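Local atomic coordinates of periplasmic binding protein/LacI transcriptional regulator (Alkaliphilus metalliredigens, PDB entry 3CTP), a protein that binds the sugar beta-D-xylulofuranose in the cleft between its two lobes and probably acts as a DNA-binding transcriptional repressor of the LacI family. Residues N283-L289 against I312-K316; H166-C172 against V261-G265; I175-K179 against Y191-L195. All blocks are in the same frame, centred on the assembly; numbering follows the deposited sequence.

Interaction 1: residues N283-L289 against I312-K316. With XLF (beta-D-xylulofuranose), chain C.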
loop_
_atom_site.group_PDB
_atom_site.type_symbol
_atom_site.label_atom_id
_atom_site.label_comp_id
_atom_site.label_asym_id
_atom_site.label_seq_id
_atom_site.Cartn_x
_atom_site.Cartn_y
_atom_site.Cartn_z
ATOM N N ASN A 283 -6.984 16.717 4.531
ATOM C CA ASN A 283 -7.155 15.559 5.387
ATOM C C ASN A 283 -8.513 14.896 5.274
ATOM O O ASN A 283 -9.529 15.551 5.501
ATOM C CB ASN A 283 -6.989 16.008 6.854
ATOM C CG ASN A 283 -6.977 14.850 7.824
ATOM O OD1 ASN A 283 -5.994 14.095 7.885
ATOM N ND2 ASN A 283 -8.059 14.706 8.613
ATOM N N GLN A 284 -8.535 13.588 4.970
ATOM C CA GLN A 284 -9.723 12.773 5.270
ATOM C C GLN A 284 -9.574 12.135 6.632
ATOM O O GLN A 284 -8.510 11.555 6.932
ATOM C CB GLN A 284 -9.887 11.640 4.245
ATOM C CG GLN A 284 -10.207 12.103 2.850
ATOM C CD GLN A 284 -10.837 10.987 2.040
ATOM O OE1 GLN A 284 -11.956 10.583 2.325
ATOM N NE2 GLN A 284 -10.141 10.515 0.991
ATOM N N PRO A 285 -10.606 12.253 7.486
ATOM C CA PRO A 285 -10.435 11.815 8.874
ATOM C C PRO A 285 -10.659 10.321 9.002
ATOM O O PRO A 285 -11.774 9.858 9.300
ATOM C CB PRO A 285 -11.517 12.593 9.631
ATOM C CG PRO A 285 -12.610 12.823 8.592
ATOM C CD PRO A 285 -11.861 13.002 7.266
ATOM N N ILE A 286 -9.599 9.556 8.729
ATOM C CA ILE A 286 -9.721 8.105 8.655
ATOM C C ILE A 286 -10.316 7.512 9.935
ATOM O O ILE A 286 -11.154 6.602 9.882
ATOM C CB ILE A 286 -8.339 7.469 8.339
ATOM C CG1 ILE A 286 -7.964 7.833 6.888
ATOM C CG2 ILE A 286 -8.389 5.971 8.505
ATOM C CD1 ILE A 286 -6.590 7.273 6.411
ATOM N N GLU A 287 -9.882 7.998 11.101
ATOM C CA GLU A 287 -10.428 7.425 12.339
ATOM C C GLU A 287 -11.940 7.647 12.431
ATOM O O GLU A 287 -12.703 6.723 12.805
ATOM C CB GLU A 287 -9.743 7.994 13.596
ATOM C CG GLU A 287 -8.295 7.545 13.736
ATOM C CD GLU A 287 -8.158 6.173 14.355
ATOM O OE1 GLU A 287 -9.075 5.750 15.098
ATOM O OE2 GLU A 287 -7.117 5.522 14.119
ATOM N N ALA A 288 -12.396 8.870 12.151
ATOM C CA ALA A 288 -13.843 9.131 12.198
ATOM C C ALA A 288 -14.599 8.336 11.128
ATOM O O ALA A 288 -15.715 7.848 11.372
ATOM C CB ALA A 288 -14.136 10.629 12.036
ATOM N N LEU A 289 -14.030 8.232 9.927
ATOM C CA LEU A 289 -14.697 7.462 8.869
ATOM C C LEU A 289 -14.835 6.005 9.287
ATOM O O LEU A 289 -15.902 5.406 9.139
ATOM C CB LEU A 289 -13.884 7.514 7.575
ATOM C CG LEU A 289 -13.893 8.874 6.883
ATOM C CD1 LEU A 289 -12.750 8.923 5.856
ATOM C CD2 LEU A 289 -15.251 9.122 6.187
ATOM N N ILE A 312 -21.412 12.537 6.360
ATOM C CA ILE A 312 -20.291 13.247 5.726
ATOM C C ILE A 312 -19.371 13.810 6.789
ATOM O O ILE A 312 -19.815 14.578 7.662
ATOM C CB ILE A 312 -20.855 14.386 4.847
ATOM C CG1 ILE A 312 -21.784 13.784 3.799
ATOM C CG2 ILE A 312 -19.734 15.155 4.183
ATOM C CD1 ILE A 312 -22.440 14.818 2.901
ATOM N N MET A 313 -18.094 13.404 6.764
ATOM C CA MET A 313 -17.119 13.830 7.777
ATOM C C MET A 313 -16.288 15.040 7.332
ATOM O O MET A 313 -15.872 15.154 6.185
ATOM C CB MET A 313 -16.112 12.694 8.138
ATOM C CG MET A 313 -16.643 11.379 8.709
ATOM S SD MET A 313 -17.610 11.510 10.250
ATOM C CE MET A 313 -19.027 11.219 9.308
ATOM N N GLU A 314 -16.009 15.929 8.280
ATOM C CA GLU A 314 -15.308 17.168 8.003
ATOM C C GLU A 314 -13.862 16.919 7.578
ATOM O O GLU A 314 -13.165 16.066 8.152
ATOM C CB GLU A 314 -15.314 18.001 9.304
ATOM C CG GLU A 314 -14.607 19.340 9.237
ATOM C CD GLU A 314 -14.708 20.123 10.546
ATOM O OE1 GLU A 314 -15.341 19.623 11.496
ATOM O OE2 GLU A 314 -14.134 21.228 10.627
ATOM N N VAL A 315 -13.411 17.723 6.611
ATOM C CA VAL A 315 -12.013 17.717 6.149
ATOM C C VAL A 315 -11.309 19.002 6.565
ATOM O O VAL A 315 -11.954 19.985 6.951
ATOM C CB VAL A 315 -11.920 17.547 4.606
ATOM C CG1 VAL A 315 -12.547 16.200 4.223
ATOM C CG2 VAL A 315 -12.626 18.678 3.904
ATOM N N LYS A 316 -9.986 18.991 6.497
ATOM C CA LYS A 316 -9.233 20.196 6.817
ATOM C C LYS A 316 -7.938 20.249 6.032
ATOM O O LYS A 316 -7.376 19.216 5.659
ATOM C CB LYS A 316 -8.914 20.225 8.300
ATOM C CG LYS A 316 -7.979 19.145 8.705
ATOM C CD LYS A 316 -7.774 19.081 10.220
ATOM C CE LYS A 316 -6.813 17.932 10.536
ATOM N NZ LYS A 316 -7.148 17.239 11.821
HETATM O O4 XLF C . -12.267 8.103 -4.405
HETATM C C4 XLF C . -11.327 9.014 -3.830
HETATM C C5 XLF C . -10.145 9.113 -4.784
HETATM O O5 XLF C . -9.065 8.422 -4.147
HETATM C C3 XLF C . -10.737 8.445 -2.550
HETATM O O3 XLF C . -11.227 9.129 -1.390
HETATM C C2 XLF C . -9.268 8.691 -2.762
HETATM O O2 XLF C . -8.933 10.068 -2.496
HETATM C C1 XLF C . -8.393 7.758 -1.950
HETATM O O1 XLF C . -7.018 7.974 -2.302
HETATM O O HOH W 1 -10.462 16.397 8.987
#
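Asn283 and Lys316 are joined by a nearly straight backbone bond, Asn283 N to Lys316 O at 2.8 Å (166° at the hydrogen). Their side chains run abreast, with CB of Asn283 3.8 Å from CG of Lys316. Asn283 ND2 reaches a water at 3.0 Å because chi1 (-173°) swings the amide to the side opposite the backbone N; the water donates to Glu314 O, and OD1 is bonded to Asn268. Beyond this polar end the contact turns apolar. The CG corner of the Pro285 ring sits 3.5 Å from Met313 CB, and Leu289 CD2 packs against Met313 CG at 3.7 Å, the two chains running in opposite senses. The bent methionine chain brings SD to the methyl of Ala288. Pro285, at the N-cap position and the centre of an inverse gamma turn, starts helix 286-302. Between Asn283 and Pro285, the CB of Gln284 points away from 312-316, and its NE2 donates to O3 of the xylulofuranose at 3.0 Å. Asp267 and Ser154 hold the same amide, on NE2 and OE1 respectively, and so fix its rotation. Paired connecting segments beside the sugar cleft are consistent with the hinge crossovers of the two-lobed periplasmic binding protein fold.

Interaction 2: residues H166-C172 against V261-G265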
loop_
_atom_site.group_PDB
_atom_site.type_symbol
_atom_site.label_atom_id
_atom_site.label_comp_id
_atom_site.label_asym_id
_atom_site.label_seq_id
_atom_site.Cartn_x
_atom_site.Cartn_y
_atom_site.Cartn_z
ATOM N N HIS A 166 -6.839 27.670 -1.160
ATOM C CA HIS A 166 -5.445 27.683 -0.687
ATOM C C HIS A 166 -4.489 28.073 -1.820
ATOM O O HIS A 166 -3.618 28.934 -1.644
ATOM C CB HIS A 166 -5.086 26.326 -0.066
ATOM C CG HIS A 166 -3.683 26.242 0.446
ATOM N ND1 HIS A 166 -3.223 27.008 1.496
ATOM C CD2 HIS A 166 -2.646 25.456 0.063
ATOM C CE1 HIS A 166 -1.943 26.718 1.720
ATOM N NE2 HIS A 166 -1.578 25.766 0.872
ATOM N N LEU A 167 -4.641 27.460 -2.994
ATOM C CA LEU A 167 -3.772 27.832 -4.113
ATOM C C LEU A 167 -3.944 29.312 -4.438
ATOM O O LEU A 167 -2.975 30.034 -4.662
ATOM C CB LEU A 167 -4.068 27.019 -5.364
ATOM C CG LEU A 167 -3.668 25.551 -5.234
ATOM C CD1 LEU A 167 -4.003 24.868 -6.544
ATOM C CD2 LEU A 167 -2.176 25.407 -4.931
ATOM N N TYR A 168 -5.179 29.774 -4.503
ATOM C CA TYR A 168 -5.442 31.189 -4.851
ATOM C C TYR A 168 -4.828 32.154 -3.811
ATOM O O TYR A 168 -4.183 33.178 -4.157
ATOM C CB TYR A 168 -6.965 31.389 -4.996
ATOM C CG TYR A 168 -7.352 32.723 -5.628
ATOM C CD1 TYR A 168 -7.447 32.857 -7.007
ATOM C CD2 TYR A 168 -7.577 33.824 -4.842
ATOM C CE1 TYR A 168 -7.795 34.096 -7.598
ATOM C CE2 TYR A 168 -7.920 35.046 -5.419
ATOM C CZ TYR A 168 -8.023 35.166 -6.785
ATOM O OH TYR A 168 -8.363 36.389 -7.350
ATOM N N GLU A 169 -4.985 31.815 -2.533
ATOM C CA GLU A 169 -4.438 32.644 -1.444
ATOM C C GLU A 169 -2.922 32.713 -1.559
ATOM O O GLU A 169 -2.323 33.752 -1.227
ATOM C CB GLU A 169 -4.819 32.065 -0.079
ATOM C CG GLU A 169 -4.020 32.650 1.100
ATOM C CD GLU A 169 -3.884 31.684 2.282
ATOM O OE1 GLU A 169 -4.229 30.489 2.130
ATOM O OE2 GLU A 169 -3.425 32.120 3.360
ATOM N N LYS A 170 -2.300 31.637 -2.045
ATOM C CA LYS A 170 -0.844 31.620 -2.245
ATOM C C LYS A 170 -0.415 32.178 -3.597
ATOM O O LYS A 170 0.723 31.950 -4.026
ATOM C CB LYS A 170 -0.275 30.201 -2.084
ATOM C CG LYS A 170 -0.437 29.608 -0.685
ATOM C CD LYS A 170 -0.119 30.629 0.416
ATOM C CE LYS A 170 -0.359 30.051 1.805
ATOM N NZ LYS A 170 -0.509 31.122 2.854
ATOM N N GLY A 171 -1.316 32.893 -4.264
ATOM C CA GLY A 171 -0.947 33.671 -5.434
ATOM C C GLY A 171 -1.078 32.975 -6.774
ATOM O O GLY A 171 -0.743 33.545 -7.821
ATOM N N CYS A 172 -1.623 31.758 -6.774
ATOM C CA CYS A 172 -1.709 31.044 -8.037
ATOM C C CYS A 172 -2.859 31.583 -8.880
ATOM O O CYS A 172 -3.975 31.776 -8.373
ATOM C CB CYS A 172 -1.962 29.560 -7.789
ATOM S SG CYS A 172 -0.602 28.744 -6.917
ATOM N N VAL A 261 6.357 25.508 -9.227
ATOM C CA VAL A 261 4.951 25.159 -9.279
ATOM C C VAL A 261 4.574 24.622 -7.913
ATOM O O VAL A 261 5.390 23.939 -7.269
ATOM C CB VAL A 261 4.674 24.140 -10.374
ATOM C CG1 VAL A 261 5.440 22.896 -10.094
ATOM C CG2 VAL A 261 3.154 23.838 -10.460
ATOM N N GLN A 262 3.377 24.975 -7.453
ATOM C CA GLN A 262 2.888 24.521 -6.140
ATOM C C GLN A 262 1.922 23.373 -6.357
ATOM O O GLN A 262 1.247 23.344 -7.385
ATOM C CB GLN A 262 2.181 25.645 -5.410
ATOM C CG GLN A 262 3.099 26.879 -5.171
ATOM C CD GLN A 262 2.423 27.906 -4.305
ATOM O OE1 GLN A 262 1.992 27.603 -3.197
ATOM N NE2 GLN A 262 2.273 29.131 -4.831
ATOM N N ILE A 263 1.863 22.444 -5.396
ATOM C CA ILE A 263 1.046 21.218 -5.548
ATOM C C ILE A 263 0.230 21.030 -4.280
ATOM O O ILE A 263 0.757 21.156 -3.163
ATOM C CB ILE A 263 1.939 19.955 -5.691
ATOM C CG1 ILE A 263 3.074 20.179 -6.703
ATOM C CG2 ILE A 263 1.081 18.724 -6.021
ATOM C CD1 ILE A 263 2.633 20.282 -8.117
ATOM N N ILE A 264 -1.059 20.712 -4.448
ATOM C CA ILE A 264 -1.861 20.240 -3.317
ATOM C C ILE A 264 -2.543 18.938 -3.735
ATOM O O ILE A 264 -3.028 18.831 -4.867
ATOM C CB ILE A 264 -2.881 21.303 -2.870
ATOM C CG1 ILE A 264 -3.755 20.787 -1.712
ATOM C CG2 ILE A 264 -3.732 21.768 -4.046
ATOM C CD1 ILE A 264 -4.505 21.913 -1.016
ATOM N N GLY A 265 -2.547 17.943 -2.842
ATOM C CA GLY A 265 -3.234 16.658 -3.104
ATOM C C GLY A 265 -4.529 16.530 -2.315
ATOM O O GLY A 265 -5.180 17.535 -1.980
#
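The carbonyl oxygen of Leu167, whose side chain packs against Ile264, is gripped by two backbone N-H groups: Cys172 N at 3.0 Å and, weakly, Lys170 N at 3.1 Å. The first of these, with Gly171 N bonded to Tyr168 O at 2.9 Å, makes a Schellman motif that ends the helix. Gly171 is its C-prime residue; at its positive phi of 92° a CB would collide with the carbonyl oxygen of Lys170. The turn brings Lys170 O within range of the strand, where Gln262 NE2 donates to it in a weak bond of 3.3 Å. Gln262 reaches this far because its chain is extended beyond CG (chi2 -173°). The glutamine chain runs roughly perpendicular to that of Lys170, with OE1 3.6 Å from Lys170 CB, while NE2 also lies 3.6 Å from Cys172 SG. OE1 takes the backbone N-H of Ile324, the stronger hold, and the weak NE2 bond helps to set which way this buried amide is turned.

Two residues along the strand, Ile264 turns to the same helix. Its CG2 methyl rests 4.0 Å from Leu167 CG and about as far from both leucine methyls, while CD1 crosses to His166 CD2 at 4.1 Å. Lys170 CG lies over one face of the His166 ring, toward its rim, and Thr323 is bonded to NE2.

Strand 262-264 lies at an end of the four-stranded parallel sheet, beside 234-237. The end of helix 156-169 and the turn after it cover the face bearing Gln262 and Ile264, whereas Val261 and Ile263 meet Leu250 of helix 240-252; Leu317 of strand 311-318 touches both His166 and Ile264.

Interaction 3: residues I175-K179 against Y191-L195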
loop_
_atom_site.group_PDB
_atom_site.type_symbol
_atom_site.label_atom_id
_atom_site.label_comp_id
_atom_site.label_asym_id
_atom_site.label_seq_id
_atom_site.Cartn_x
_atom_site.Cartn_y
_atom_site.Cartn_z
ATOM N N ILE A 175 -3.870 27.774 -13.119
ATOM C CA ILE A 175 -4.129 26.599 -12.270
ATOM C C ILE A 175 -4.603 25.400 -13.072
ATOM O O ILE A 175 -5.426 25.551 -13.981
ATOM C CB ILE A 175 -5.162 26.984 -11.208
ATOM C CG1 ILE A 175 -4.514 27.976 -10.235
ATOM C CG2 ILE A 175 -5.722 25.751 -10.470
ATOM C CD1 ILE A 175 -5.517 28.629 -9.274
ATOM N N LEU A 176 -4.072 24.220 -12.710
ATOM C CA LEU A 176 -4.466 22.955 -13.319
ATOM C C LEU A 176 -5.081 22.087 -12.243
ATOM O O LEU A 176 -4.556 22.026 -11.114
ATOM C CB LEU A 176 -3.202 22.237 -13.809
ATOM C CG LEU A 176 -3.348 20.794 -14.309
ATOM C CD1 LEU A 176 -4.242 20.725 -15.536
ATOM C CD2 LEU A 176 -1.983 20.218 -14.653
ATOM N N HIS A 177 -6.159 21.389 -12.583
ATOM C CA HIS A 177 -6.665 20.324 -11.688
ATOM C C HIS A 177 -6.561 19.005 -12.445
ATOM O O HIS A 177 -7.126 18.864 -13.534
ATOM C CB HIS A 177 -8.114 20.592 -11.259
ATOM C CG HIS A 177 -8.742 19.460 -10.503
ATOM N ND1 HIS A 177 -8.037 18.700 -9.597
ATOM C CD2 HIS A 177 -10.004 18.967 -10.506
ATOM C CE1 HIS A 177 -8.841 17.773 -9.074
ATOM N NE2 HIS A 177 -10.040 17.926 -9.601
ATOM N N ILE A 178 -5.774 18.079 -11.889
ATOM C CA ILE A 178 -5.731 16.717 -12.395
ATOM C C ILE A 178 -6.843 15.999 -11.650
ATOM O O ILE A 178 -6.729 15.751 -10.431
ATOM C CB ILE A 178 -4.375 16.082 -12.147
ATOM C CG1 ILE A 178 -3.353 16.873 -12.991
ATOM C CG2 ILE A 178 -4.396 14.588 -12.578
ATOM C CD1 ILE A 178 -1.893 16.459 -12.835
ATOM N N LYS A 179 -7.942 15.763 -12.370
ATOM C CA LYS A 179 -9.151 15.196 -11.764
ATOM C C LYS A 179 -9.213 13.698 -11.912
ATOM O O LYS A 179 -8.533 13.102 -12.757
ATOM C CB LYS A 179 -10.419 15.865 -12.323
ATOM C CG LYS A 179 -10.724 15.529 -13.732
ATOM C CD LYS A 179 -12.098 16.182 -14.203
ATOM C CE LYS A 179 -13.290 15.614 -13.496
ATOM N NZ LYS A 179 -13.590 14.179 -13.809
ATOM N N TYR A 191 -13.783 18.025 -7.821
ATOM C CA TYR A 191 -13.711 18.822 -9.038
ATOM C C TYR A 191 -14.719 19.965 -8.997
ATOM O O TYR A 191 -14.382 21.112 -9.293
ATOM C CB TYR A 191 -13.972 17.879 -10.227
ATOM C CG TYR A 191 -14.539 18.517 -11.454
ATOM C CD1 TYR A 191 -13.733 19.195 -12.339
ATOM C CD2 TYR A 191 -15.876 18.384 -11.754
ATOM C CE1 TYR A 191 -14.263 19.780 -13.493
ATOM C CE2 TYR A 191 -16.415 18.947 -12.897
ATOM C CZ TYR A 191 -15.601 19.647 -13.742
ATOM O OH TYR A 191 -16.137 20.194 -14.895
ATOM N N LYS A 192 -15.942 19.645 -8.595
ATOM C CA LYS A 192 -16.996 20.659 -8.587
ATOM C C LYS A 192 -16.684 21.753 -7.554
ATOM O O LYS A 192 -16.901 22.950 -7.812
ATOM C CB LYS A 192 -18.325 19.989 -8.262
ATOM C CG LYS A 192 -19.515 20.924 -8.495
ATOM C CD LYS A 192 -19.428 21.548 -9.878
ATOM C CE LYS A 192 -20.465 22.651 -10.063
ATOM N NZ LYS A 192 -20.261 23.396 -11.331
ATOM N N GLY A 193 -16.168 21.368 -6.389
ATOM C CA GLY A 193 -15.878 22.399 -5.370
ATOM C C GLY A 193 -14.746 23.285 -5.847
ATOM O O GLY A 193 -14.748 24.506 -5.632
ATOM N N PHE A 194 -13.753 22.670 -6.489
ATOM C CA PHE A 194 -12.598 23.434 -6.980
ATOM C C PHE A 194 -13.045 24.411 -8.065
ATOM O O PHE A 194 -12.678 25.597 -8.047
ATOM C CB PHE A 194 -11.579 22.429 -7.536
ATOM C CG PHE A 194 -10.211 23.012 -7.770
ATOM C CD1 PHE A 194 -9.306 23.128 -6.731
ATOM C CD2 PHE A 194 -9.826 23.371 -9.046
ATOM C CE1 PHE A 194 -8.007 23.630 -6.955
ATOM C CE2 PHE A 194 -8.557 23.866 -9.292
ATOM C CZ PHE A 194 -7.641 24.008 -8.242
ATOM N N LEU A 195 -13.850 23.911 -9.003
ATOM C CA LEU A 195 -14.335 24.733 -10.111
ATOM C C LEU A 195 -15.234 25.852 -9.598
ATOM O O LEU A 195 -15.107 27.003 -10.044
ATOM C CB LEU A 195 -15.073 23.841 -11.109
ATOM C CG LEU A 195 -15.707 24.563 -12.292
ATOM C CD1 LEU A 195 -14.679 25.382 -13.099
ATOM C CD2 LEU A 195 -16.431 23.511 -13.151
#
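His177 projects from strand 175-179 between two aromatic residues of helix 185-200. Its CB lies 3.8 Å from Phe194 CE2. A chi1 of 172° carries the imidazole toward Tyr191: CD2 comes 4.0 Å from Tyr191 CA, and the tip atom NE2 approaches the same CA at 3.8 Å, with Tyr191 CB in the ring plane at the edge. ND1 is hydrogen-bonded to Phe236 O, and the Phe236 ring stacks on both His177 and Phe194. Replacing the imidazole with the methyl of an alanine would probably leave Phe236 O without this ring N-H and open a gap between Phe194 and Tyr191. On one side of His177, Ile175 puts its CG2 methyl at the edge of the Phe194 ring, 3.4 Å from CZ. On the other, Lys179 lays CE over a face of the Tyr191 ring, 4.0 Å from its centroid, in a CH-pi contact. Strand and helix run nearly antiparallel, as expected within a beta-alpha-beta crossover. Between the two segments the contact is packing alone; His177 ND1 and Lys179 NZ find their polar partners outside them, NZ in salt bridges with Glu209 and with Glu188, the latter tying the strand to an earlier turn of the same helix.

From the N terminus, helix 156-169 supplies 166-172 and is followed by strand 175-179. Interaction 3 closes first, a short loop of 11 residues between strand 175-179 and helix 185-200. Interaction 2 closes a loop of 88 residues when strand 262-264 meets the end of helix 156-169, and interaction 3 is nested inside it. The two touch where Leu167 CD1 packs on Phe194 CZ at 4.1 Å, and each packs a helix on a strand of the four-stranded parallel sheet. Interaction 1 then follows in series, closing a loop of 22 residues that holds the rest of helix 286-302. It lies about 20 Å from interaction 3 and 22 Å from interaction 2, centre to centre, and ties the start of that helix to strand 311-318 of the seven-stranded mixed sheet.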